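Local coordinates for protein oligoribonuclease (PDB 6A4D) that hydrolyses small RNAs, probably trimming short oligoribonucleotides to mononucleotides from the 3' end as an exonuclease of the RNase H-like superfamily, at residues D8-L14 and K104-G109; D15-L21 and Q114-I119; V151-V155 and V176-F181. The protein carries 1 engineered substitution. All coordinates share one frame; numbering follows the deposited sequence.

Contact 1: D8-L14 and K104-G109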
loop_
_atom_site.group_PDB
_atom_site.type_symbol
_atom_site.label_atom_id
_atom_site.label_comp_id
_atom_site.label_asym_id
_atom_site.label_seq_id
_atom_site.Cartn_x
_atom_site.Cartn_y
_atom_site.Cartn_z
ATOM N N ASP A 8 -19.913 2.992 10.230
ATOM C CA ASP A 8 -19.284 2.326 9.121
ATOM C C ASP A 8 -18.202 3.136 8.369
ATOM O O ASP A 8 -17.527 2.569 7.561
ATOM C CB ASP A 8 -20.362 1.927 8.101
ATOM C CG ASP A 8 -21.231 0.769 8.584
ATOM O OD1 ASP A 8 -21.515 0.695 9.817
ATOM O OD2 ASP A 8 -21.637 -0.061 7.717
ATOM N N SER A 9 -18.099 4.440 8.586
ATOM C CA SER A 9 -17.233 5.249 7.841
ATOM C C SER A 9 -16.027 5.636 8.699
ATOM O O SER A 9 -15.119 6.277 8.226
ATOM C CB SER A 9 -18.039 6.403 7.232
ATOM O OG SER A 9 -18.209 7.468 8.132
ATOM N N ASN A 10 -15.945 5.127 9.924
ATOM C CA ASN A 10 -14.759 5.356 10.741
ATOM C C ASN A 10 -13.430 4.785 10.116
ATOM O O ASN A 10 -13.401 3.777 9.471
ATOM C CB ASN A 10 -14.978 4.832 12.134
ATOM C CG ASN A 10 -16.097 5.561 12.872
ATOM O OD1 ASN A 10 -16.469 6.719 12.539
ATOM N ND2 ASN A 10 -16.631 4.901 13.888
ATOM N N LEU A 11 -12.350 5.492 10.336
ATOM C CA LEU A 11 -11.066 5.090 9.859
ATOM C C LEU A 11 -10.165 4.586 10.992
ATOM O O LEU A 11 -10.041 5.241 12.025
ATOM C CB LEU A 11 -10.447 6.271 9.125
ATOM C CG LEU A 11 -11.235 6.709 7.917
ATOM C CD1 LEU A 11 -10.685 8.074 7.510
ATOM C CD2 LEU A 11 -11.141 5.651 6.810
ATOM N N ILE A 12 -9.469 3.476 10.736
ATOM C CA ILE A 12 -8.381 2.932 11.630
ATOM C C ILE A 12 -6.983 3.333 11.163
ATOM O O ILE A 12 -6.502 2.908 10.061
ATOM C CB ILE A 12 -8.439 1.405 11.685
ATOM C CG1 ILE A 12 -9.854 0.941 12.096
ATOM C CG2 ILE A 12 -7.402 0.906 12.688
ATOM C CD1 ILE A 12 -10.017 -0.573 12.265
ATOM N N TRP A 13 -6.342 4.173 11.971
ATOM C CA TRP A 13 -5.011 4.645 11.736
ATOM C C TRP A 13 -4.018 3.880 12.602
ATOM O O TRP A 13 -4.253 3.688 13.772
ATOM C CB TRP A 13 -4.883 6.104 12.098
ATOM C CG TRP A 13 -5.741 6.931 11.256
ATOM C CD1 TRP A 13 -7.080 7.087 11.348
ATOM C CD2 TRP A 13 -5.318 7.703 10.184
ATOM N NE1 TRP A 13 -7.524 7.933 10.386
ATOM C CE2 TRP A 13 -6.457 8.351 9.662
ATOM C CE3 TRP A 13 -4.065 7.975 9.621
ATOM C CZ2 TRP A 13 -6.405 9.171 8.564
ATOM C CZ3 TRP A 13 -4.020 8.845 8.523
ATOM C CH2 TRP A 13 -5.181 9.414 8.012
ATOM N N LEU A 14 -2.897 3.463 12.041
ATOM C CA LEU A 14 -1.876 2.893 12.881
ATOM C C LEU A 14 -0.473 3.170 12.470
ATOM O O LEU A 14 -0.169 3.590 11.344
ATOM C CB LEU A 14 -2.118 1.417 13.047
ATOM C CG LEU A 14 -2.226 0.529 11.841
ATOM C CD1 LEU A 14 -0.846 0.139 11.410
ATOM C CD2 LEU A 14 -2.994 -0.737 12.209
ATOM N N LYS A 104 -14.622 -2.825 6.938
ATOM C CA LYS A 104 -14.998 -1.476 6.496
ATOM C C LYS A 104 -13.843 -0.494 6.324
ATOM O O LYS A 104 -13.724 0.130 5.314
ATOM C CB LYS A 104 -15.927 -0.837 7.514
ATOM C CG LYS A 104 -17.137 -1.679 7.847
ATOM C CD LYS A 104 -17.971 -2.064 6.645
ATOM C CE LYS A 104 -18.701 -0.883 6.072
ATOM N NZ LYS A 104 -19.774 -1.393 5.172
ATOM N N SER A 105 -12.996 -0.383 7.337
ATOM C CA SER A 105 -11.927 0.572 7.313
ATOM C C SER A 105 -10.716 0.022 6.538
ATOM O O SER A 105 -10.246 -1.077 6.845
ATOM C CB SER A 105 -11.509 0.907 8.731
ATOM O OG SER A 105 -10.560 1.960 8.724
ATOM N N PRO A 106 -10.226 0.777 5.549
ATOM C CA PRO A 106 -8.856 0.495 5.151
ATOM C C PRO A 106 -7.893 0.758 6.321
ATOM O O PRO A 106 -8.272 1.309 7.308
ATOM C CB PRO A 106 -8.590 1.474 4.017
ATOM C CG PRO A 106 -9.459 2.673 4.356
ATOM C CD PRO A 106 -10.701 2.075 5.019
ATOM N N MET A 107 -6.688 0.236 6.202
ATOM C CA MET A 107 -5.584 0.571 7.054
ATOM C C MET A 107 -4.996 1.893 6.611
ATOM O O MET A 107 -4.632 2.012 5.468
ATOM C CB MET A 107 -4.575 -0.561 6.951
ATOM C CG MET A 107 -3.671 -0.626 8.130
ATOM S SD MET A 107 -2.428 -1.921 7.991
ATOM C CE MET A 107 -3.412 -3.397 8.304
ATOM N N CYS A 108 -4.852 2.850 7.529
ATOM C CA CYS A 108 -4.545 4.259 7.258
ATOM C C CYS A 108 -3.251 4.738 7.838
ATOM O O CYS A 108 -2.849 4.339 8.912
ATOM C CB CYS A 108 -5.643 5.229 7.768
ATOM S SG CYS A 108 -7.314 4.832 7.237
ATOM N N GLY A 109 -2.534 5.514 7.038
ATOM C CA GLY A 109 -1.220 6.094 7.421
ATOM C C GLY A 109 -0.284 6.355 6.301
ATOM O O GLY A 109 -0.613 6.242 5.136
HETATM O O HOH W 1 -1.146 6.075 10.615
#

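Contact 2: D15-L21 and Q114-I119. With 9RC (5'-O-[(S)-hydroxy(4-nitrophenoxy)phosphoryl]thymidine), chain D; 9RC (5'-O-[(S)-hydroxy(4-nitrophenoxy)phosphoryl]thymidine), chain C.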
loop_
_atom_site.group_PDB
_atom_site.type_symbol
_atom_site.label_atom_id
_atom_site.label_comp_id
_atom_site.label_asym_id
_atom_site.label_seq_id
_atom_site.Cartn_x
_atom_site.Cartn_y
_atom_site.Cartn_z
ATOM N N ASP A 15 0.420 2.939 13.407
ATOM C CA ASP A 15 1.822 3.029 13.100
ATOM C C ASP A 15 2.529 1.971 13.904
ATOM O O ASP A 15 2.098 1.653 14.997
ATOM C CB ASP A 15 2.350 4.427 13.400
ATOM C CG ASP A 15 3.859 4.574 13.118
ATOM O OD1 ASP A 15 4.269 4.305 11.959
ATOM O OD2 ASP A 15 4.610 4.944 14.068
ATOM N N LEU A 16 3.606 1.435 13.319
ATOM C CA LEU A 16 4.407 0.369 13.904
ATOM C C LEU A 16 5.868 0.774 13.897
ATOM O O LEU A 16 6.322 1.492 13.014
ATOM C CB LEU A 16 4.316 -0.900 13.052
ATOM C CG LEU A 16 3.038 -1.730 12.991
ATOM C CD1 LEU A 16 3.291 -3.113 12.402
ATOM C CD2 LEU A 16 2.375 -1.904 14.326
ATOM N N GLU A 17 6.620 0.280 14.873
ATOM C CA GLU A 17 8.076 0.289 14.784
ATOM C C GLU A 17 8.483 -1.168 14.683
ATOM O O GLU A 17 7.806 -2.050 15.245
ATOM C CB GLU A 17 8.704 0.993 15.981
ATOM C CG GLU A 17 8.286 2.453 16.215
ATOM C CD GLU A 17 8.267 3.283 14.939
ATOM O OE1 GLU A 17 9.265 3.238 14.190
ATOM O OE2 GLU A 17 7.231 3.936 14.648
ATOM N N MET A 18 9.549 -1.413 13.928
ATOM C CA MET A 18 10.075 -2.744 13.713
ATOM C C MET A 18 11.618 -2.730 13.914
ATOM O O MET A 18 12.205 -1.696 14.201
ATOM C CB MET A 18 9.743 -3.154 12.304
ATOM C CG MET A 18 8.287 -3.044 11.940
ATOM S SD MET A 18 7.731 -1.415 11.363
ATOM C CE MET A 18 6.687 -1.909 10.009
ATOM N N THR A 19 12.260 -3.872 13.721
ATOM C CA THR A 19 13.725 -4.010 13.875
ATOM C C THR A 19 14.400 -3.847 12.555
ATOM O O THR A 19 15.622 -3.986 12.455
ATOM C CB THR A 19 14.151 -5.418 14.412
ATOM O OG1 THR A 19 13.516 -6.452 13.632
ATOM C CG2 THR A 19 13.764 -5.553 15.813
ATOM N N GLY A 20 13.624 -3.609 11.520
ATOM C CA GLY A 20 14.180 -3.343 10.202
ATOM C C GLY A 20 13.082 -3.304 9.200
ATOM O O GLY A 20 11.895 -3.328 9.582
ATOM N N LEU A 21 13.492 -3.296 7.932
ATOM C CA LEU A 21 12.613 -3.190 6.774
ATOM C C LEU A 21 12.057 -4.482 6.206
ATOM O O LEU A 21 11.158 -4.440 5.369
ATOM C CB LEU A 21 13.337 -2.472 5.630
ATOM C CG LEU A 21 13.464 -0.949 5.657
ATOM C CD1 LEU A 21 12.175 -0.159 5.941
ATOM C CD2 LEU A 21 14.494 -0.586 6.686
ATOM N N GLN A 114 3.644 -0.883 3.990
ATOM C CA GLN A 114 4.806 -1.466 4.598
ATOM C C GLN A 114 4.451 -2.052 5.930
ATOM O O GLN A 114 4.863 -3.180 6.243
ATOM C CB GLN A 114 5.931 -0.460 4.751
ATOM C CG GLN A 114 7.161 -0.960 5.507
ATOM C CD GLN A 114 7.954 -2.082 4.804
ATOM O OE1 GLN A 114 7.738 -2.422 3.641
ATOM N NE2 GLN A 114 8.892 -2.608 5.503
ATOM N N ASP A 115 3.700 -1.304 6.738
ATOM C CA ASP A 115 3.262 -1.832 8.055
ATOM C C ASP A 115 2.368 -3.073 7.874
ATOM O O ASP A 115 2.408 -3.963 8.688
ATOM C CB ASP A 115 2.449 -0.822 8.866
ATOM C CG ASP A 115 3.169 0.523 9.104
ATOM O OD1 ASP A 115 3.473 1.234 8.113
ATOM O OD2 ASP A 115 3.322 0.903 10.293
ATOM N N ARG A 116 1.551 -3.102 6.823
ATOM C CA ARG A 116 0.580 -4.167 6.644
ATOM C C ARG A 116 1.277 -5.491 6.348
ATOM O O ARG A 116 0.748 -6.548 6.661
ATOM C CB ARG A 116 -0.395 -3.771 5.535
ATOM C CG ARG A 116 -1.417 -4.795 5.096
ATOM C CD ARG A 116 -2.560 -4.068 4.383
ATOM N NE ARG A 116 -3.763 -4.812 4.627
ATOM C CZ ARG A 116 -4.992 -4.359 4.672
ATOM N NH1 ARG A 116 -5.304 -3.101 4.414
ATOM N NH2 ARG A 116 -5.939 -5.241 4.898
ATOM N N ARG A 117 2.462 -5.419 5.781
ATOM C CA ARG A 117 3.335 -6.592 5.644
ATOM C C ARG A 117 3.666 -7.293 6.968
ATOM O O ARG A 117 3.671 -8.534 7.047
ATOM C CB ARG A 117 4.660 -6.206 5.011
ATOM C CG ARG A 117 4.584 -5.818 3.568
ATOM C CD ARG A 117 5.931 -5.246 3.104
ATOM N NE ARG A 117 6.917 -6.290 2.741
ATOM C CZ ARG A 117 8.231 -6.100 2.636
ATOM N NH1 ARG A 117 8.788 -4.917 2.914
ATOM N NH2 ARG A 117 9.003 -7.118 2.284
ATOM N N PHE A 118 4.034 -6.513 7.983
ATOM C CA PHE A 118 4.368 -7.086 9.256
ATOM C C PHE A 118 3.048 -7.497 9.937
ATOM O O PHE A 118 3.006 -8.503 10.645
ATOM C CB PHE A 118 5.089 -6.085 10.154
ATOM C CG PHE A 118 6.522 -5.860 9.796
ATOM C CD1 PHE A 118 6.875 -5.037 8.711
ATOM C CD2 PHE A 118 7.539 -6.399 10.574
ATOM C CE1 PHE A 118 8.221 -4.826 8.380
ATOM C CE2 PHE A 118 8.896 -6.173 10.262
ATOM C CZ PHE A 118 9.230 -5.376 9.170
ATOM N N ILE A 119 1.980 -6.685 9.777
ATOM C CA ILE A 119 0.703 -7.003 10.425
ATOM C C ILE A 119 0.218 -8.340 9.866
ATOM O O ILE A 119 -0.202 -9.231 10.615
ATOM C CB ILE A 119 -0.367 -5.921 10.194
ATOM C CG1 ILE A 119 0.015 -4.611 10.882
ATOM C CG2 ILE A 119 -1.749 -6.378 10.674
ATOM C CD1 ILE A 119 -0.299 -4.521 12.327
HETATM O OAJ 9RC D . 15.257 0.091 9.602
HETATM C CAE 9RC D . 14.834 1.171 9.189
HETATM N NAI 9RC D . 15.733 2.061 8.591
HETATM C CAL 9RC D . 15.315 3.288 8.110
HETATM O OAS 9RC D . 16.151 4.043 7.628
HETATM C CAT 9RC D . 13.980 3.652 8.200
HETATM C CAU 9RC D . 13.550 4.901 7.716
HETATM C CAF 9RC D . 13.103 2.747 8.776
HETATM N NAB 9RC D . 13.530 1.493 9.273
HETATM C CAA 9RC D . 12.569 0.513 9.901
HETATM O OAC 9RC D . 11.224 0.858 9.555
HETATM C CAD 9RC D . 12.610 0.527 11.414
HETATM C CAH 9RC D . 11.475 1.446 11.754
HETATM O OAK 9RC D . 10.898 1.172 13.016
HETATM C CAG 9RC D . 10.474 1.085 10.746
HETATM C CAR 9RC D . 9.396 2.224 10.608
HETATM O OAQ 9RC D . 9.914 3.492 10.076
HETATM P PAP 9RC D . 9.688 4.940 10.863
HETATM O OAO 9RC D . 8.250 5.362 10.874
HETATM O OAN 9RC D . 10.253 4.624 12.321
HETATM O OAM 9RC D . 10.690 6.075 10.330
HETATM C CAV 9RC D . 10.425 7.167 9.549
HETATM C CAW 9RC D . 11.531 7.650 8.843
HETATM C CAY 9RC D . 11.416 8.761 8.020
HETATM C CBA 9RC D . 10.176 9.395 7.894
HETATM N NBB 9RC D . 10.107 10.460 7.099
HETATM O OBD 9RC D . 9.562 10.314 5.722
HETATM O OBC 9RC D . 10.653 11.756 7.631
HETATM C CAZ 9RC D . 9.051 8.929 8.603
HETATM C CAX 9RC D . 9.171 7.814 9.435
HETATM O OAJ 9RC C . 9.550 1.112 3.750
HETATM C CAE 9RC C . 10.516 1.868 3.632
HETATM N NAI 9RC C . 11.549 1.519 2.776
HETATM C CAL 9RC C . 12.653 2.366 2.619
HETATM O OAS 9RC C . 13.549 2.006 1.847
HETATM C CAT 9RC C . 12.709 3.583 3.316
HETATM C CAU 9RC C . 13.791 4.469 3.174
HETATM C CAF 9RC C . 11.669 3.899 4.172
HETATM N NAB 9RC C . 10.573 3.020 4.314
HETATM C CAA 9RC C . 9.460 3.310 5.221
HETATM O OAC 9RC C . 8.654 4.351 4.733
HETATM C CAD 9RC C . 9.991 3.830 6.532
HETATM C CAH 9RC C . 8.755 4.368 7.132
HETATM O OAK 9RC C . 8.168 3.329 7.870
HETATM C CAG 9RC C . 7.915 4.716 5.913
HETATM C CAR 9RC C . 7.781 6.202 5.856
HETATM O OAQ 9RC C . 7.155 6.485 4.615
HETATM P PAP 9RC C . 6.903 7.992 4.219
HETATM O OAO 9RC C . 5.980 7.891 2.910
HETATM O OAN 9RC C . 8.211 8.523 3.772
HETATM O OAM 9RC C . 6.305 8.516 5.565
HETATM C CAV 9RC C . 5.843 9.682 6.166
HETATM C CAW 9RC C . 5.327 9.613 7.511
HETATM C CAY 9RC C . 4.783 10.779 8.163
HETATM C CBA 9RC C . 4.771 12.040 7.490
HETATM N NBB 9RC C . 4.281 13.245 7.972
HETATM O OBD 9RC C . 5.084 14.652 7.792
HETATM O OBC 9RC C . 3.010 13.274 8.501
HETATM C CAZ 9RC C . 5.293 12.051 6.192
HETATM C CAX 9RC C . 5.817 10.926 5.514
HETATM O O HOH W 2 9.834 -1.832 8.210
HETATM O O HOH W 3 11.398 -3.357 2.964
#

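Contact 3: V151-V155 and V176-F181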
loop_
_atom_site.group_PDB
_atom_site.type_symbol
_atom_site.label_atom_id
_atom_site.label_comp_id
_atom_site.label_asym_id
_atom_site.label_seq_id
_atom_site.Cartn_x
_atom_site.Cartn_y
_atom_site.Cartn_z
ATOM N N VAL A 151 1.566 23.027 -1.574
ATOM C CA VAL A 151 0.836 22.516 -0.436
ATOM C C VAL A 151 1.798 21.925 0.607
ATOM O O VAL A 151 1.498 21.961 1.770
ATOM C CB VAL A 151 -0.182 21.445 -0.891
ATOM C CG1 VAL A 151 -0.732 20.647 0.267
ATOM C CG2 VAL A 151 -1.318 22.089 -1.672
ATOM N N LEU A 152 2.938 21.379 0.199
ATOM C CA LEU A 152 3.811 20.682 1.126
ATOM C C LEU A 152 4.424 21.588 2.193
ATOM O O LEU A 152 4.885 21.093 3.245
ATOM C CB LEU A 152 4.908 19.972 0.328
ATOM C CG LEU A 152 4.465 18.881 -0.661
ATOM C CD1 LEU A 152 5.664 18.270 -1.331
ATOM C CD2 LEU A 152 3.741 17.765 0.072
ATOM N N GLU A 153 4.418 22.903 1.945
ATOM C CA GLU A 153 4.900 23.866 2.941
ATOM C C GLU A 153 4.043 23.887 4.153
ATOM O O GLU A 153 4.510 24.220 5.243
ATOM C CB GLU A 153 4.865 25.311 2.431
ATOM C CG GLU A 153 5.883 25.665 1.401
ATOM C CD GLU A 153 6.024 27.178 1.247
ATOM O OE1 GLU A 153 6.318 27.903 2.235
ATOM O OE2 GLU A 153 5.866 27.647 0.104
ATOM N N SER A 154 2.765 23.621 3.948
ATOM C CA SER A 154 1.814 23.572 5.035
ATOM C C SER A 154 1.822 22.295 5.799
ATOM O O SER A 154 1.309 22.273 6.912
ATOM C CB SER A 154 0.407 23.882 4.531
ATOM O OG SER A 154 0.467 25.147 3.949
ATOM N N VAL A 155 2.368 21.231 5.231
ATOM C CA VAL A 155 2.546 19.942 5.983
ATOM C C VAL A 155 3.645 20.122 6.985
ATOM O O VAL A 155 4.691 20.637 6.635
ATOM C CB VAL A 155 2.925 18.811 5.019
ATOM C CG1 VAL A 155 3.256 17.499 5.718
ATOM C CG2 VAL A 155 1.808 18.610 4.028
ATOM N N VAL A 176 -4.363 18.709 6.172
ATOM C CA VAL A 176 -3.806 19.703 5.317
ATOM C C VAL A 176 -4.216 19.474 3.880
ATOM O O VAL A 176 -4.697 20.431 3.211
ATOM C CB VAL A 176 -2.264 19.823 5.525
ATOM C CG1 VAL A 176 -1.564 20.565 4.397
ATOM C CG2 VAL A 176 -1.999 20.465 6.859
ATOM N N TYR A 177 -4.009 18.262 3.365
ATOM C CA TYR A 177 -4.431 18.000 1.947
ATOM C C TYR A 177 -5.919 18.195 1.746
ATOM O O TYR A 177 -6.359 18.732 0.760
ATOM C CB TYR A 177 -4.058 16.575 1.468
ATOM C CG TYR A 177 -2.587 16.271 1.511
ATOM C CD1 TYR A 177 -1.643 17.204 1.092
ATOM C CD2 TYR A 177 -2.131 15.040 1.976
ATOM C CE1 TYR A 177 -0.291 16.929 1.125
ATOM C CE2 TYR A 177 -0.777 14.748 2.027
ATOM C CZ TYR A 177 0.142 15.705 1.643
ATOM O OH TYR A 177 1.458 15.433 1.707
ATOM N N ARG A 178 -6.699 17.714 2.689
ATOM C CA ARG A 178 -8.127 17.936 2.630
ATOM C C ARG A 178 -8.500 19.411 2.358
ATOM O O ARG A 178 -9.345 19.703 1.511
ATOM C CB ARG A 178 -8.769 17.484 3.941
ATOM C CG ARG A 178 -10.268 17.484 3.813
ATOM C CD ARG A 178 -10.942 17.044 5.081
ATOM N NE ARG A 178 -12.254 16.570 4.701
ATOM C CZ ARG A 178 -13.273 16.444 5.526
ATOM N NH1 ARG A 178 -14.430 16.012 5.043
ATOM N NH2 ARG A 178 -13.121 16.716 6.825
ATOM N N GLU A 179 -7.855 20.313 3.084
ATOM C CA GLU A 179 -8.076 21.751 2.963
ATOM C C GLU A 179 -7.467 22.382 1.714
ATOM O O GLU A 179 -8.164 23.164 1.072
ATOM C CB GLU A 179 -7.575 22.464 4.217
ATOM C CG GLU A 179 -7.880 23.954 4.274
ATOM C CD GLU A 179 -7.095 24.667 5.372
ATOM O OE1 GLU A 179 -6.551 24.005 6.301
ATOM O OE2 GLU A 179 -7.027 25.906 5.316
ATOM N N LEU A 180 -6.224 22.034 1.340
ATOM C CA LEU A 180 -5.538 22.711 0.246
ATOM C C LEU A 180 -5.508 22.017 -1.095
ATOM O O LEU A 180 -5.187 22.642 -2.097
ATOM C CB LEU A 180 -4.088 23.051 0.658
ATOM C CG LEU A 180 -3.943 23.903 1.923
ATOM C CD1 LEU A 180 -2.493 23.986 2.328
ATOM C CD2 LEU A 180 -4.517 25.312 1.688
ATOM N N PHE A 181 -5.832 20.739 -1.154
ATOM C CA PHE A 181 -5.541 19.975 -2.377
ATOM C C PHE A 181 -6.699 19.230 -2.906
ATOM O O PHE A 181 -6.710 18.921 -4.053
ATOM C CB PHE A 181 -4.367 19.031 -2.070
ATOM C CG PHE A 181 -3.726 18.349 -3.264
ATOM C CD1 PHE A 181 -3.606 18.956 -4.521
ATOM C CD2 PHE A 181 -3.099 17.109 -3.061
ATOM C CE1 PHE A 181 -2.965 18.286 -5.550
ATOM C CE2 PHE A 181 -2.429 16.464 -4.070
ATOM C CZ PHE A 181 -2.356 17.041 -5.318
#

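Contact 1: D8-L14 and K104-G109
Parallel pairing of strands 11-18 and 107-109 in the mixed sheet of this RNase H-like exonuclease fold brings Trp13 next to Cys108, with the two short strands running 54° apart. The bonds follow the parallel pattern, both reaching Cys108 and straddling Trp13: Cys108 N donates to Ile12 O (3.0 Å), and Leu14 N to Cys108 O (3.2 Å).

Nearer the chain start a side chain takes over from the backbone. Ser105 OG accepts a fairly straight hydrogen bond from Ile12 N at 2.7 Å (160° at the hydrogen) and donates its own hydrogen bond to a lone pair of Pro106 O, 2.8 Å away. The hydroxyl is thus gripped twice and its rotation fixed; with OG opposite the backbone N (chi1 -173°), it leans toward the strand while CB rests beside Ile12 CG1.

On the sheet face carrying Trp13 and Cys108, Cys108 CB sits over the indole, 3.6 Å from the centroid of the six-membered ring, a CH-pi contact. Cys108 SG lies above the five-membered ring, 4.4 Å from its centroid, and also touches Leu11 CB. Helix 163-180 packs on this indole through Ile167 and Ile171, and the ring N-H is hydrogen-bonded to Thr36 OG1. The other face holds Ile12 and Met107; the end of the Leu14 side chain comes round so that Leu14 CD2 meets Met107 CG at 4.1 Å, beside Ile112.

Before the strands, Ser9 O accepts a hydrogen bond from Arg146 NE of the second subunit, so this end of the contact also lies at the dimer interface. At the solvent-exposed edge Lys104 doubles back at its second and third torsions, which carries NZ to 3.4 Å from Asp8 OD2 in a weak salt bridge.

Contact 2: D15-L21 and Q114-I119
Over one face of the Phe118 ring lies Met18 CG, 3.6 Å from the centroid, in a CH-pi contact; Met18 SD stands above the same face at a longer 4.6 Å. Leu21 C and Gln114 O lie at the ring's edge. Leu21 O lies in the plane of the Gln114 amide, whose NE2 donates a hydrogen bond to it (2.9 Å), although it reaches that oxygen from outside the carbonyl plane. A bend at chi2 (66°) swings the amide to this loop. Its OE1 takes a hydrogen bond from Arg117 NH1 at 2.8 Å in the guanidinium plane, and one water lies at the guanidinium edge, shared with Leu21 O, while another joins Gly20 O to NE2. A leucine in place of Gln114 would probably leave Leu21 O without its amide donor and the Arg117 guanidinium with one fewer bond fixing its rotation.

Strand 15-18 and helix 114-119, running 70° apart, belong to the RNase H-like core. Asp15, Glu17 and Asp115 match the acidic residues that, in DEDD exonucleases, hold the metal ions. Asp115 OD2 accepts a weak, bent bond from Leu16 N (3.1 Å), and Leu16 CD1 reaches Ile119 CD1 at 3.9 Å.

Two molecules of the thymidine nitrophenyl phosphate are bound beside this strand. The sugar 3'-hydroxyl OAK of one donates a hydrogen bond to Glu17 OE1 (2.9 Å) and accepts one from Met18 N at 3.1 Å, nearly straight (166°). Leu21 touches both bases, CD2 meeting that molecule and CD1 the other.

Contact 3: V151-V155 and V176-F181
Apolar packing carries this contact, and Val151 is at its centre. The two methyls of Val151 divide the work: CG1 lies at the edge of the Tyr177 ring, in its plane and 3.7 Å from CD1, while CG2 rests on Leu180 CB at 3.7 Å. With CG1 opposite the backbone N (chi1 166°), the valine's fork straddles these two neighbours one helical turn apart. Val155 CG2 meets Val176 CG1 at 3.9 Å, and Leu152 CD2 also comes to the Tyr177 edge. Val155 also touches a bound nucleotide analogue, so this packing borders the ligand pocket.

Mixed contacts are fewer. Ser154 OG touches the methyl Leu180 CD1 at 3.6 Å, and Ser154 O faces Val176 CG2. The polar end of Tyr177 is bonded to Glu173 OE2, on the same helix.

Backbone bonds shape each side separately: Ser154 N to Val151 O (3.0 Å) closes a turn in the first segment, and Leu180 N to Val176 O continues the helix.

The turn at 151-155 belongs to the loop joining helix 137-147 to helix 163-180 and lies against the last turns of the latter. Phe181 meets Phe182 of the second subunit, while Tyr177 packs on Ile140 and Lys141 of helix 137-147.

Contacts 1 and 2 divide strand 11-18 between them, their centres 17 Å apart: its first half pairs with strand 107-109, and its second half meets helix 112-122, which follows that strand in the chain. Their segments therefore alternate in sequence, and they touch where Met107 packs on Arg116 and Ile119. Contact 3 closes later in the chain, about 21 Å from contact 1 and 26 Å from contact 2, centre to centre, on the C-terminal end of helix 163-180. That helix also covers Trp13 of contact 1 and reaches Asp15 of contact 2. Contact 2 holds much of the ligand pocket and contact 3 adds Val155 to it; all three also reach the second subunit.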